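Local structure of L-threonine 3-dehydrogenase (Clostridioides difficile, 7OL1) at residues A[73-76]-A[80-83]; A[132-137]-A[241-246]; A[172-177]-A[256-261]; A[210-215]-A[322-327]; A[268-273]-A[285-290]. The protein probably catalyses the NAD-dependent oxidation of L-threonine at its 3-hydroxyl, as a member of the epimerase/dehydratase family of short-chain dehydrogenases. All blocks are in the same frame, centred on the assembly; numbering follows the deposited sequence.

Interaction 1 of 5, residues A[73-76]-A[80-83]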
# COMPACT_ATOMS: atom_id res chain seq x y z
N LEU A 73 9.52 -22.35 -11.05
CA LEU A 73 8.58 -21.23 -11.33
C LEU A 73 9.17 -19.92 -10.83
O LEU A 73 9.64 -19.85 -9.67
CB LEU A 73 7.24 -21.52 -10.68
CG LEU A 73 6.17 -20.46 -10.89
CD1 LEU A 73 6.04 -20.03 -12.34
CD2 LEU A 73 4.85 -21.01 -10.40
N ASP A 74 9.23 -18.95 -11.73
CA ASP A 74 9.48 -17.53 -11.43
C ASP A 74 8.11 -16.84 -11.51
O ASP A 74 7.61 -16.57 -12.63
CB ASP A 74 10.55 -16.94 -12.36
CG ASP A 74 10.68 -15.43 -12.22
OD1 ASP A 74 9.99 -14.83 -11.36
OD2 ASP A 74 11.48 -14.86 -12.98
N VAL A 75 7.54 -16.55 -10.34
CA VAL A 75 6.16 -16.00 -10.23
C VAL A 75 6.08 -14.67 -10.98
O VAL A 75 4.94 -14.26 -11.29
CB VAL A 75 5.75 -15.85 -8.76
CG1 VAL A 75 5.57 -17.22 -8.11
CG2 VAL A 75 6.75 -14.99 -7.97
N THR A 76 7.19 -14.04 -11.33
CA THR A 76 7.13 -12.74 -12.05
C THR A 76 6.85 -12.94 -13.53
O THR A 76 6.72 -11.92 -14.20
CB THR A 76 8.41 -11.91 -11.93
OG1 THR A 76 9.40 -12.61 -12.65
CG2 THR A 76 8.86 -11.73 -10.50
N ARG A 80 4.12 -18.35 -17.36
CA ARG A 80 4.59 -19.68 -16.88
C ARG A 80 3.80 -20.03 -15.60
O ARG A 80 3.40 -21.20 -15.45
CB ARG A 80 6.11 -19.74 -16.71
CG ARG A 80 6.57 -20.90 -15.85
CD ARG A 80 7.27 -22.10 -16.49
NE ARG A 80 6.36 -22.81 -17.34
CZ ARG A 80 6.25 -24.14 -17.49
NH1 ARG A 80 6.98 -25.00 -16.79
NH2 ARG A 80 5.35 -24.58 -18.35
N PHE A 81 3.55 -19.03 -14.75
CA PHE A 81 2.75 -19.19 -13.50
C PHE A 81 1.42 -19.80 -13.90
O PHE A 81 1.01 -20.84 -13.31
CB PHE A 81 2.59 -17.83 -12.82
CG PHE A 81 2.17 -17.79 -11.37
CD1 PHE A 81 1.44 -18.81 -10.79
CD2 PHE A 81 2.45 -16.67 -10.61
CE1 PHE A 81 1.06 -18.73 -9.46
CE2 PHE A 81 2.06 -16.59 -9.29
CZ PHE A 81 1.37 -17.62 -8.73
N PHE A 82 0.77 -19.21 -14.90
CA PHE A 82 -0.55 -19.68 -15.40
C PHE A 82 -0.42 -21.10 -15.96
O PHE A 82 -1.32 -21.92 -15.73
CB PHE A 82 -1.05 -18.73 -16.49
CG PHE A 82 -2.36 -19.11 -17.13
CD1 PHE A 82 -3.54 -19.03 -16.42
CD2 PHE A 82 -2.42 -19.44 -18.48
CE1 PHE A 82 -4.76 -19.34 -17.04
CE2 PHE A 82 -3.63 -19.74 -19.09
CZ PHE A 82 -4.80 -19.70 -18.36
N GLU A 83 0.67 -21.38 -16.67
CA GLU A 83 0.88 -22.71 -17.27
C GLU A 83 0.80 -23.75 -16.14
O GLU A 83 0.12 -24.80 -16.34
CB GLU A 83 2.20 -22.77 -18.06
CG GLU A 83 2.11 -22.04 -19.39
CD GLU A 83 3.28 -22.15 -20.35
OE1 GLU A 83 4.42 -22.46 -19.92
OE2 GLU A 83 3.02 -21.91 -21.54

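Interaction 2 of 5, residues A[132-137]-A[241-246]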
# COMPACT_ATOMS: atom_id res chain seq x y z
N LYS A 132 -8.83 -20.32 -4.79
CA LYS A 132 -8.52 -19.87 -3.43
C LYS A 132 -7.11 -19.32 -3.50
O LYS A 132 -6.25 -19.99 -4.10
CB LYS A 132 -8.68 -21.05 -2.46
CG LYS A 132 -10.10 -21.59 -2.38
CD LYS A 132 -10.31 -22.57 -1.25
CE LYS A 132 -10.36 -24.01 -1.73
NZ LYS A 132 -11.68 -24.34 -2.31
N PHE A 133 -6.90 -18.14 -2.94
CA PHE A 133 -5.61 -17.42 -3.01
C PHE A 133 -5.21 -16.94 -1.60
O PHE A 133 -5.74 -15.95 -1.06
CB PHE A 133 -5.70 -16.30 -4.06
CG PHE A 133 -4.33 -15.81 -4.44
CD1 PHE A 133 -3.60 -16.45 -5.43
CD2 PHE A 133 -3.72 -14.79 -3.75
CE1 PHE A 133 -2.32 -16.02 -5.75
CE2 PHE A 133 -2.43 -14.38 -4.06
CZ PHE A 133 -1.73 -15.00 -5.05
N PHE A 134 -4.24 -17.64 -1.02
CA PHE A 134 -3.63 -17.32 0.27
C PHE A 134 -2.28 -16.63 0.07
O PHE A 134 -1.41 -17.24 -0.48
CB PHE A 134 -3.46 -18.58 1.10
CG PHE A 134 -2.96 -18.32 2.49
CD1 PHE A 134 -1.60 -18.16 2.72
CD2 PHE A 134 -3.84 -18.19 3.54
CE1 PHE A 134 -1.12 -17.92 3.99
CE2 PHE A 134 -3.36 -17.94 4.81
CZ PHE A 134 -2.01 -17.81 5.03
N THR A 135 -2.14 -15.41 0.58
CA THR A 135 -0.88 -14.64 0.69
C THR A 135 -0.58 -14.37 2.16
O THR A 135 -1.37 -13.78 2.86
CB THR A 135 -1.04 -13.26 0.06
OG1 THR A 135 -2.01 -13.36 -0.99
CG2 THR A 135 0.29 -12.69 -0.38
N PRO A 136 0.60 -14.75 2.67
CA PRO A 136 1.00 -14.37 4.00
C PRO A 136 1.46 -12.91 4.00
O PRO A 136 1.94 -12.49 3.00
CB PRO A 136 2.18 -15.29 4.32
CG PRO A 136 2.77 -15.63 2.97
CD PRO A 136 1.63 -15.53 1.97
N SER A 137 1.20 -12.22 5.11
CA SER A 137 1.62 -10.84 5.44
C SER A 137 2.45 -10.94 6.71
O SER A 137 2.86 -12.06 7.00
CB SER A 137 0.45 -9.93 5.59
OG SER A 137 0.89 -8.59 5.68
N GLN A 241 -0.87 -24.73 10.81
CA GLN A 241 -2.32 -25.01 10.99
C GLN A 241 -3.19 -23.78 10.69
O GLN A 241 -4.24 -24.00 10.02
CB GLN A 241 -2.69 -25.55 12.37
CG GLN A 241 -4.00 -26.32 12.30
CD GLN A 241 -3.78 -27.68 11.69
OE1 GLN A 241 -2.92 -28.43 12.14
NE2 GLN A 241 -4.57 -28.02 10.68
N SER A 242 -2.79 -22.57 11.15
CA SER A 242 -3.41 -21.25 10.81
C SER A 242 -3.83 -21.20 9.33
O SER A 242 -5.04 -20.93 9.06
CB SER A 242 -2.48 -20.10 11.06
OG SER A 242 -1.69 -20.35 12.20
N ILE A 243 -2.84 -21.46 8.46
CA ILE A 243 -2.94 -21.44 6.97
C ILE A 243 -4.08 -22.35 6.54
O ILE A 243 -4.95 -21.91 5.75
CB ILE A 243 -1.62 -21.85 6.30
CG1 ILE A 243 -0.48 -20.88 6.60
CG2 ILE A 243 -1.85 -21.99 4.81
CD1 ILE A 243 0.88 -21.32 6.15
N VAL A 244 -4.11 -23.58 7.05
CA VAL A 244 -5.16 -24.55 6.65
C VAL A 244 -6.52 -24.13 7.23
O VAL A 244 -7.52 -24.02 6.44
CB VAL A 244 -4.78 -25.97 7.07
CG1 VAL A 244 -5.78 -26.99 6.53
CG2 VAL A 244 -3.37 -26.31 6.62
N ASP A 245 -6.56 -23.91 8.56
CA ASP A 245 -7.82 -23.54 9.28
C ASP A 245 -8.45 -22.37 8.51
O ASP A 245 -9.63 -22.52 8.10
CB ASP A 245 -7.59 -23.27 10.77
CG ASP A 245 -7.16 -24.48 11.60
OD1 ASP A 245 -7.47 -25.64 11.19
OD2 ASP A 245 -6.50 -24.28 12.65
N LEU A 246 -7.65 -21.34 8.18
CA LEU A 246 -8.16 -20.12 7.49
C LEU A 246 -8.50 -20.43 6.02
O LEU A 246 -9.58 -19.95 5.58
CB LEU A 246 -7.20 -18.93 7.60
CG LEU A 246 -7.60 -17.72 6.74
CD1 LEU A 246 -9.03 -17.28 7.02
CD2 LEU A 246 -6.65 -16.54 6.91

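Interaction 3 of 5, residues A[172-177]-A[256-261]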
# COMPACT_ATOMS: atom_id res chain seq x y z
N LEU A 172 -3.89 -4.57 0.67
CA LEU A 172 -4.87 -3.69 -0.02
C LEU A 172 -5.31 -4.33 -1.34
O LEU A 172 -6.50 -4.28 -1.67
CB LEU A 172 -4.21 -2.34 -0.25
CG LEU A 172 -4.08 -1.52 1.03
CD1 LEU A 172 -3.17 -0.31 0.86
CD2 LEU A 172 -5.45 -1.07 1.47
N LEU A 173 -4.36 -4.96 -2.02
CA LEU A 173 -4.56 -5.46 -3.40
C LEU A 173 -5.36 -6.76 -3.33
O LEU A 173 -6.35 -6.94 -4.12
CB LEU A 173 -3.16 -5.67 -3.97
CG LEU A 173 -2.99 -5.55 -5.48
CD1 LEU A 173 -3.72 -4.36 -6.05
CD2 LEU A 173 -1.50 -5.45 -5.75
N CYS A 174 -4.96 -7.63 -2.41
CA CYS A 174 -5.69 -8.87 -2.14
C CYS A 174 -7.13 -8.55 -1.73
O CYS A 174 -8.04 -9.24 -2.25
CB CYS A 174 -4.96 -9.71 -1.11
SG CYS A 174 -3.35 -10.30 -1.67
N ASP A 175 -7.37 -7.53 -0.89
CA ASP A 175 -8.77 -7.18 -0.51
C ASP A 175 -9.48 -6.62 -1.74
O ASP A 175 -10.67 -6.95 -1.93
CB ASP A 175 -8.88 -6.30 0.74
CG ASP A 175 -8.70 -7.04 2.07
OD1 ASP A 175 -8.49 -8.28 2.08
OD2 ASP A 175 -8.74 -6.36 3.11
N TYR A 176 -8.80 -5.85 -2.60
CA TYR A 176 -9.42 -5.28 -3.83
C TYR A 176 -9.91 -6.41 -4.74
O TYR A 176 -11.00 -6.25 -5.32
CB TYR A 176 -8.50 -4.34 -4.61
CG TYR A 176 -9.06 -3.84 -5.92
CD1 TYR A 176 -9.92 -2.75 -5.95
CD2 TYR A 176 -8.71 -4.40 -7.14
CE1 TYR A 176 -10.45 -2.26 -7.13
CE2 TYR A 176 -9.24 -3.93 -8.34
CZ TYR A 176 -10.12 -2.85 -8.35
OH TYR A 176 -10.69 -2.34 -9.50
N TYR A 177 -9.16 -7.51 -4.87
CA TYR A 177 -9.49 -8.59 -5.83
C TYR A 177 -10.76 -9.27 -5.31
O TYR A 177 -11.64 -9.65 -6.14
CB TYR A 177 -8.27 -9.48 -6.14
CG TYR A 177 -7.48 -9.00 -7.33
CD1 TYR A 177 -6.58 -7.95 -7.23
CD2 TYR A 177 -7.72 -9.51 -8.60
CE1 TYR A 177 -5.91 -7.46 -8.34
CE2 TYR A 177 -7.05 -9.04 -9.71
CZ TYR A 177 -6.14 -8.01 -9.59
OH TYR A 177 -5.50 -7.57 -10.70
N HIS A 256 -12.92 -9.42 7.94
CA HIS A 256 -11.56 -9.21 7.39
C HIS A 256 -11.12 -10.40 6.51
O HIS A 256 -11.70 -11.50 6.60
CB HIS A 256 -10.58 -9.03 8.55
CG HIS A 256 -11.02 -8.00 9.54
ND1 HIS A 256 -11.81 -8.31 10.61
CD2 HIS A 256 -10.82 -6.66 9.58
CE1 HIS A 256 -12.04 -7.22 11.30
NE2 HIS A 256 -11.46 -6.19 10.69
N ARG A 257 -10.12 -10.18 5.67
CA ARG A 257 -9.60 -11.21 4.74
C ARG A 257 -8.08 -11.07 4.69
O ARG A 257 -7.38 -12.04 5.09
CB ARG A 257 -10.30 -11.10 3.39
CG ARG A 257 -11.57 -11.94 3.27
CD ARG A 257 -12.35 -11.79 1.96
NE ARG A 257 -12.50 -13.13 1.40
CZ ARG A 257 -13.62 -13.80 1.39
NH1 ARG A 257 -14.71 -13.24 1.87
NH2 ARG A 257 -13.67 -15.01 0.89
N ASN A 258 -7.55 -9.91 4.27
CA ASN A 258 -6.09 -9.77 4.05
C ASN A 258 -5.59 -8.61 4.89
O ASN A 258 -5.84 -7.47 4.52
CB ASN A 258 -5.76 -9.60 2.56
CG ASN A 258 -6.15 -10.79 1.70
OD1 ASN A 258 -5.41 -11.78 1.63
ND2 ASN A 258 -7.31 -10.70 1.03
N ALA A 259 -4.94 -8.88 6.03
CA ALA A 259 -4.71 -10.20 6.61
C ALA A 259 -4.90 -10.15 8.13
O ALA A 259 -4.66 -9.10 8.75
CB ALA A 259 -3.30 -10.65 6.31
N PHE A 260 -5.16 -11.31 8.72
CA PHE A 260 -5.59 -11.47 10.13
C PHE A 260 -4.37 -11.48 11.01
O PHE A 260 -3.51 -12.30 10.72
CB PHE A 260 -6.33 -12.79 10.34
CG PHE A 260 -7.75 -12.82 9.86
CD1 PHE A 260 -8.78 -12.43 10.69
CD2 PHE A 260 -8.09 -13.34 8.63
CE1 PHE A 260 -10.10 -12.50 10.28
CE2 PHE A 260 -9.41 -13.40 8.21
CZ PHE A 260 -10.42 -12.96 9.03
N ASN A 261 -4.31 -10.64 12.04
CA ASN A 261 -3.35 -10.80 13.16
C ASN A 261 -3.49 -12.21 13.74
O ASN A 261 -4.65 -12.65 13.98
CB ASN A 261 -3.61 -9.88 14.33
CG ASN A 261 -3.37 -8.43 14.04
OD1 ASN A 261 -2.71 -8.09 13.06
ND2 ASN A 261 -3.91 -7.59 14.91

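Interaction 4 of 5, residues A[210-215]-A[322-327]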
# COMPACT_ATOMS: atom_id res chain seq x y z
N ASP A 210 18.13 -19.81 17.25
CA ASP A 210 19.57 -19.99 17.57
C ASP A 210 19.78 -20.25 19.08
O ASP A 210 20.70 -21.00 19.41
CB ASP A 210 20.41 -18.80 17.10
CG ASP A 210 21.85 -19.13 16.71
OD1 ASP A 210 22.21 -20.34 16.65
OD2 ASP A 210 22.62 -18.17 16.46
N ILE A 211 18.96 -19.66 19.96
CA ILE A 211 19.08 -19.85 21.44
C ILE A 211 19.04 -21.34 21.77
O ILE A 211 19.80 -21.76 22.66
CB ILE A 211 17.99 -19.07 22.21
CG1 ILE A 211 18.34 -18.94 23.69
CG2 ILE A 211 16.61 -19.70 22.01
CD1 ILE A 211 17.39 -18.07 24.47
N TYR A 212 18.18 -22.12 21.11
CA TYR A 212 18.00 -23.57 21.41
C TYR A 212 19.22 -24.35 20.90
O TYR A 212 19.60 -25.34 21.55
CB TYR A 212 16.70 -24.10 20.78
CG TYR A 212 15.43 -23.59 21.41
CD1 TYR A 212 15.00 -24.05 22.63
CD2 TYR A 212 14.65 -22.66 20.76
CE1 TYR A 212 13.83 -23.60 23.21
CE2 TYR A 212 13.47 -22.18 21.33
CZ TYR A 212 13.06 -22.66 22.56
OH TYR A 212 11.90 -22.20 23.11
N TYR A 213 19.80 -23.92 19.77
CA TYR A 213 21.03 -24.51 19.17
C TYR A 213 22.16 -24.28 20.19
O TYR A 213 22.69 -25.27 20.72
CB TYR A 213 21.30 -23.97 17.76
CG TYR A 213 20.47 -24.59 16.65
CD1 TYR A 213 19.09 -24.48 16.65
CD2 TYR A 213 21.04 -25.27 15.58
CE1 TYR A 213 18.31 -25.02 15.64
CE2 TYR A 213 20.27 -25.83 14.57
CZ TYR A 213 18.90 -25.70 14.60
OH TYR A 213 18.07 -26.20 13.64
N GLU A 214 22.46 -23.02 20.53
CA GLU A 214 23.58 -22.66 21.44
C GLU A 214 23.34 -23.18 22.86
O GLU A 214 24.25 -23.00 23.68
CB GLU A 214 23.83 -21.15 21.49
CG GLU A 214 24.22 -20.52 20.16
CD GLU A 214 25.44 -21.12 19.48
OE1 GLU A 214 26.35 -21.57 20.19
OE2 GLU A 214 25.47 -21.13 18.23
N ALA A 215 22.18 -23.79 23.17
CA ALA A 215 21.85 -24.32 24.52
C ALA A 215 22.33 -25.77 24.66
O ALA A 215 22.88 -26.13 25.72
CB ALA A 215 20.36 -24.23 24.78
N ASP A 322 6.54 -22.71 27.14
CA ASP A 322 7.04 -23.95 27.78
C ASP A 322 6.96 -25.05 26.72
O ASP A 322 8.04 -25.45 26.26
CB ASP A 322 6.32 -24.28 29.09
CG ASP A 322 7.17 -23.93 30.30
OD1 ASP A 322 7.13 -22.75 30.73
OD2 ASP A 322 7.92 -24.81 30.76
N LYS A 323 5.74 -25.44 26.33
CA LYS A 323 5.48 -26.60 25.43
C LYS A 323 6.48 -26.55 24.28
O LYS A 323 7.14 -27.58 24.00
CB LYS A 323 4.04 -26.62 24.89
CG LYS A 323 3.30 -27.93 25.14
CD LYS A 323 2.55 -28.48 23.95
CE LYS A 323 2.22 -29.96 24.09
NZ LYS A 323 1.42 -30.44 22.94
N MET A 324 6.65 -25.37 23.68
CA MET A 324 7.64 -25.15 22.60
C MET A 324 9.04 -25.55 23.09
O MET A 324 9.65 -26.43 22.46
CB MET A 324 7.66 -23.68 22.16
CG MET A 324 8.59 -23.42 21.00
SD MET A 324 8.26 -21.83 20.24
CE MET A 324 9.22 -20.74 21.29
N THR A 325 9.52 -24.92 24.16
CA THR A 325 10.91 -25.13 24.67
C THR A 325 11.19 -26.63 24.86
O THR A 325 12.28 -27.08 24.47
CB THR A 325 11.16 -24.35 25.96
OG1 THR A 325 10.88 -22.97 25.73
CG2 THR A 325 12.58 -24.49 26.46
N LYS A 326 10.25 -27.40 25.42
CA LYS A 326 10.45 -28.86 25.62
C LYS A 326 10.66 -29.50 24.24
O LYS A 326 11.75 -30.07 24.02
CB LYS A 326 9.29 -29.49 26.40
CG LYS A 326 9.65 -30.74 27.20
CD LYS A 326 8.46 -31.57 27.69
CE LYS A 326 7.61 -30.84 28.71
NZ LYS A 326 6.18 -30.93 28.37
N ASP A 327 9.69 -29.33 23.35
CA ASP A 327 9.66 -29.94 21.99
C ASP A 327 10.87 -29.52 21.16
O ASP A 327 11.31 -30.34 20.34
CB ASP A 327 8.40 -29.57 21.21
CG ASP A 327 8.08 -30.57 20.11
OD1 ASP A 327 7.70 -31.71 20.47
OD2 ASP A 327 8.22 -30.21 18.92

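Interaction 5 of 5, residues A[268-273]-A[285-290]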
# COMPACT_ATOMS: atom_id res chain seq x y z
N SER A 268 10.40 -11.61 25.91
CA SER A 268 11.76 -11.02 25.96
C SER A 268 12.75 -12.17 26.01
O SER A 268 12.41 -13.25 26.49
CB SER A 268 11.89 -10.13 27.16
OG SER A 268 11.69 -10.88 28.36
N PRO A 269 13.99 -11.97 25.54
CA PRO A 269 15.00 -13.04 25.52
C PRO A 269 15.16 -13.75 26.88
O PRO A 269 15.39 -14.95 26.94
CB PRO A 269 16.28 -12.27 25.16
CG PRO A 269 15.80 -11.10 24.32
CD PRO A 269 14.49 -10.70 24.97
N GLU A 270 15.02 -12.96 27.94
CA GLU A 270 15.22 -13.42 29.34
C GLU A 270 14.07 -14.39 29.71
O GLU A 270 14.35 -15.33 30.47
CB GLU A 270 15.50 -12.16 30.17
CG GLU A 270 14.56 -11.92 31.34
CD GLU A 270 13.46 -10.93 30.98
OE1 GLU A 270 13.77 -9.95 30.23
OE2 GLU A 270 12.31 -11.13 31.44
N GLU A 271 12.85 -14.25 29.17
CA GLU A 271 11.70 -15.15 29.49
C GLU A 271 11.91 -16.53 28.85
O GLU A 271 11.42 -17.51 29.46
CB GLU A 271 10.34 -14.59 29.04
CG GLU A 271 9.65 -13.61 30.00
CD GLU A 271 8.61 -12.68 29.36
OE1 GLU A 271 9.00 -11.64 28.76
OE2 GLU A 271 7.39 -12.97 29.47
N ILE A 272 12.56 -16.63 27.68
CA ILE A 272 12.84 -17.94 26.99
C ILE A 272 13.87 -18.66 27.85
O ILE A 272 13.58 -19.80 28.31
CB ILE A 272 13.34 -17.85 25.53
CG1 ILE A 272 12.99 -16.56 24.82
CG2 ILE A 272 12.88 -19.05 24.70
CD1 ILE A 272 13.40 -16.57 23.37
N ALA A 273 15.02 -18.02 28.06
CA ALA A 273 16.10 -18.45 28.97
C ALA A 273 15.48 -19.22 30.15
O ALA A 273 15.79 -20.41 30.29
CB ALA A 273 16.89 -17.26 29.43
N ILE A 285 22.63 -16.47 29.65
CA ILE A 285 22.15 -15.47 28.65
C ILE A 285 23.04 -14.22 28.76
O ILE A 285 22.84 -13.43 29.69
CB ILE A 285 20.66 -15.09 28.86
CG1 ILE A 285 20.01 -15.79 30.06
CG2 ILE A 285 19.88 -15.28 27.56
CD1 ILE A 285 20.13 -15.04 31.40
N GLU A 286 23.99 -14.06 27.85
CA GLU A 286 24.76 -12.79 27.70
C GLU A 286 23.95 -11.90 26.74
O GLU A 286 23.05 -12.45 26.08
CB GLU A 286 26.17 -13.04 27.17
CG GLU A 286 26.89 -14.18 27.87
CD GLU A 286 28.29 -14.48 27.37
OE1 GLU A 286 28.97 -15.30 28.01
OE2 GLU A 286 28.70 -13.89 26.34
N TYR A 287 24.26 -10.60 26.69
CA TYR A 287 23.58 -9.60 25.83
C TYR A 287 24.64 -8.76 25.11
O TYR A 287 25.24 -7.90 25.75
CB TYR A 287 22.59 -8.74 26.63
CG TYR A 287 21.49 -9.51 27.33
CD1 TYR A 287 20.41 -10.03 26.62
CD2 TYR A 287 21.53 -9.77 28.69
CE1 TYR A 287 19.42 -10.77 27.24
CE2 TYR A 287 20.54 -10.51 29.33
CZ TYR A 287 19.48 -11.02 28.60
OH TYR A 287 18.50 -11.74 29.22
N ASP A 288 24.90 -9.06 23.84
CA ASP A 288 25.40 -8.07 22.84
C ASP A 288 24.16 -7.36 22.27
O ASP A 288 23.05 -7.72 22.70
CB ASP A 288 26.25 -8.73 21.75
CG ASP A 288 27.69 -8.23 21.71
OD1 ASP A 288 27.91 -7.04 22.04
OD2 ASP A 288 28.58 -9.03 21.35
N VAL A 289 24.32 -6.39 21.37
CA VAL A 289 23.14 -5.63 20.85
C VAL A 289 23.42 -5.14 19.43
O VAL A 289 23.86 -3.99 19.29
CB VAL A 289 22.73 -4.45 21.76
CG1 VAL A 289 21.22 -4.37 21.89
CG2 VAL A 289 23.41 -4.47 23.13
N ASP A 290 23.14 -5.96 18.41
CA ASP A 290 23.05 -5.46 17.02
C ASP A 290 22.01 -4.34 16.99
O ASP A 290 20.82 -4.59 17.17
CB ASP A 290 22.69 -6.56 16.03
CG ASP A 290 22.78 -6.12 14.57
OD1 ASP A 290 22.45 -4.94 14.27
OD2 ASP A 290 23.17 -6.97 13.75

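Interaction 1 of 5, residues A[73-76]-A[80-83]
Leu73 and Phe81 cross obliquely, while Val75 lies alongside Phe81 and points the same way. Leu73 has CG anti to its backbone N (chi1 -180°), which carries its two methyls over to the helix: CD1 settles against the backbone at Phe81 CA, 3.6 Å away, and CD2 comes within 4.1 Å of Phe81 CD1 at an oblique slant to the ring. Leu73 CD1 also meets the aliphatic part of Arg80, 3.7 Å from its CG. The other rim of the same ring belongs to Val75, whose CG1 is 3.8 Å from Phe81 CE2. Close to the ring plane, Val75 O faces the edge at Phe81 CD2; this carbonyl also accepts a hydrogen bond from Asn121 ND2. The two segments form the turn from strand 69-72 into helix 78-87, the start of the crossover that leads to strand 92-95 on the far side of strand 25-28 in the Rossmann fold. Phe81 reaches on to Leu26 and Thr28 of that strand and to Ile125 of helix 108-129. Asp74 shapes the turn through an Asx turn: its OD1 takes Thr76 N at 2.9 Å and also Thr76 OG1, both from one face of the carboxylate. On the helix, Arg80 bends back and grips Glu83 OE1 side-on with NE and NH2, the shorter arm being NH2 to OE1 at 2.8 Å.

Interaction 2 of 5, residues A[132-137]-A[241-246]
Phe134 of strand 132-138 packs against Ile243 and Leu246 of helix 236-248, a strand-against-helix packing in the core of the Rossmann fold. The one CH-pi contact comes from Ile243: its CG2 stands over the middle of the Phe134 ring, 4.1 Å from the centroid and 7° off the normal. The remaining contacts are apolar. Ile243 CG1 approaches the far end of the ring, 3.8 Å from Phe134 CZ, so both branches of the isoleucine press on the phenyl group, which it crosses at about a right angle. Phe134 is carried out to the helix because its CG stands opposite the backbone N (chi1 -175°). No hydrogen bond joins the segments.

Strand neighbours look the other way: Phe133 packs on Leu119, Leu123 and Ala126 of helix 108-129, so the two phenylalanines serve the layers on either side of the sheet. Helix 236-248 is backed by helix 33-46, where Ile34 touches Ile243, and it also rests on strand 184-194 through Phe190 and Val188. Leu246 meets the ring at its edge, with CD2 near the ring plane and 4.1 Å from Phe134 CE2.

Interaction 3 of 5, residues A[172-177]-A[256-261]
The Asn258 amide meets Cys174 on one face and Asp175 at its edge: Cys174 CB sits over the amide carbon, 3.2 Å from Asn258 CG, while Asn258 ND2 points in the amide plane to Asp175 OD1. The carboxylate and amide planes are 55° apart, and the two side chains run antiparallel past one another. This joins helix 162-181, part of the subunit interface, to the loop leading into strand 260-261 of the Rossmann sheet. The bond from Asn258 ND2 to Asp175 OD1 is 2.9 Å long with an N-H...O angle of 153°, and it meets the oxygen nearly along its C-O axis. Asn258 N adds a weak bond to the same oxygen. ND2 is gripped a second time by Thr185 OG1, consistent with a fixed rotation of the amide.

Nearby, Arg257 CB approaches Asp175 OD1, but its guanidinium group turns away to a salt bridge with Asp184. Leu172 and Leu173 pack on Val165 and Trp112 of the second subunit, consistent with the helix-bundle dimer of extended short-chain dehydrogenases. Arg158 NH2 of that subunit serves two acceptors, by a salt bridge to Asp175 OD2 and a hydrogen bond to Asn258 O, which is consistent with Asp175 OD2 and Asn258 O lying 3.4 Å apart without a bond between them.

Interaction 4 of 5, residues A[210-215]-A[322-327]
Tyr212 leans from helix 207-217 to Thr325 and Met324 of helix 321-334. Its CB points toward the partner helix, and with CG anti to the carbonyl carbon (chi1 -69°) the ring continues that way, crossing the Thr325 side chain at about a right angle. Halfway along, CE1 of Tyr212 meets the threonine methyl, CG2, at 3.6 Å; Thr325 CB and CG2 both stand near the ring plane, so Thr325 meets the edge of the ring. Farther out, Tyr212 CZ is 3.9 Å from Thr325 CA. The tip, OH, donates a hydrogen bond to Thr325 OG1 at 2.9 Å, and OG1 in turn bonds to Leu321 O one helical turn earlier, a relay that satisfies the buried hydroxyls. Also at the tip, Met324 CE, brought round by a bend at chi3, lies 3.6 Å from Tyr212 OH. Tyr212 further touches Met328, Leu329 and Leu332 on the same helix, and Ile272 and Ile276 of helix 269-277. Three helices so meet round one tyrosine in the part of the chain that corresponds to the smaller, C-terminal substrate-binding lobe of extended short-chain dehydrogenases.

Interaction 5 of 5, residues A[268-273]-A[285-290]
A chi1 of -59° sets the Tyr287 ring opposite its own carbonyl carbon and sends it from the strand across to Pro269 and Glu270 at the beginning of helix 269-277. Both residues meet it at the edge, near the ring plane: Pro269 CB lies 4.1 Å from Tyr287 CE1, and Glu270 CB is next to the phenol oxygen, 3.2 Å from Tyr287 OH. The Glu270 chain then bends at chi2, and its carboxylate leads away from the strand, where OE1 has a weak bond to Gly228 N. One helical turn on, Ala273 CB meets Ile285, with CG1 of the latter the nearer branch at 3.5 Å and CG2 farther off, at 4.0 Å from Ala273 CB.

Helix and strand run nearly antiparallel, at 165°, with their axes 9.8 Å apart at closest approach. Strand 284-287 pairs with strand 220-223 in a small parallel sheet of the C-terminal lobe, and the helix packs against strand 284-287 of it; Ile285 and Tyr287 both rest also on Ser223. The start of the helix is fixed by Ser268 at the N-cap: Glu271 OE1 takes Ser268 N at 3.2 Å, nearly straight (171°), as in one half of a capping box, and also Ser268 OG at 2.8 Å. Past the strand, Asp290 N-caps the next helix through OD1 to Val292 N, while its OD2 forms a salt bridge with Arg293.

Overall arrangement
Interactions 1, 2 and 3 belong to the Rossmann part of the chain, interactions 4 and 5 to the lobe on the other side of its centre. Interactions 2 and 3 touch, Thr135 OG1 lying 3.4 Å from Cys174 SG, and their segments alternate along the chain while serving the same sheet. Interactions 4 and 5, with centres about 13 Å apart, meet where Tyr212 and Ile211 pack on Ile272. Chemistry does not simply follow burial: interactions 1 and 2 are buried and apolar across their segments, but interaction 4, also buried, adds one hydroxyl bond. Interaction 3, partly buried, is polar and extends to the second subunit; interaction 5, also partly buried, is apolar with polar capping.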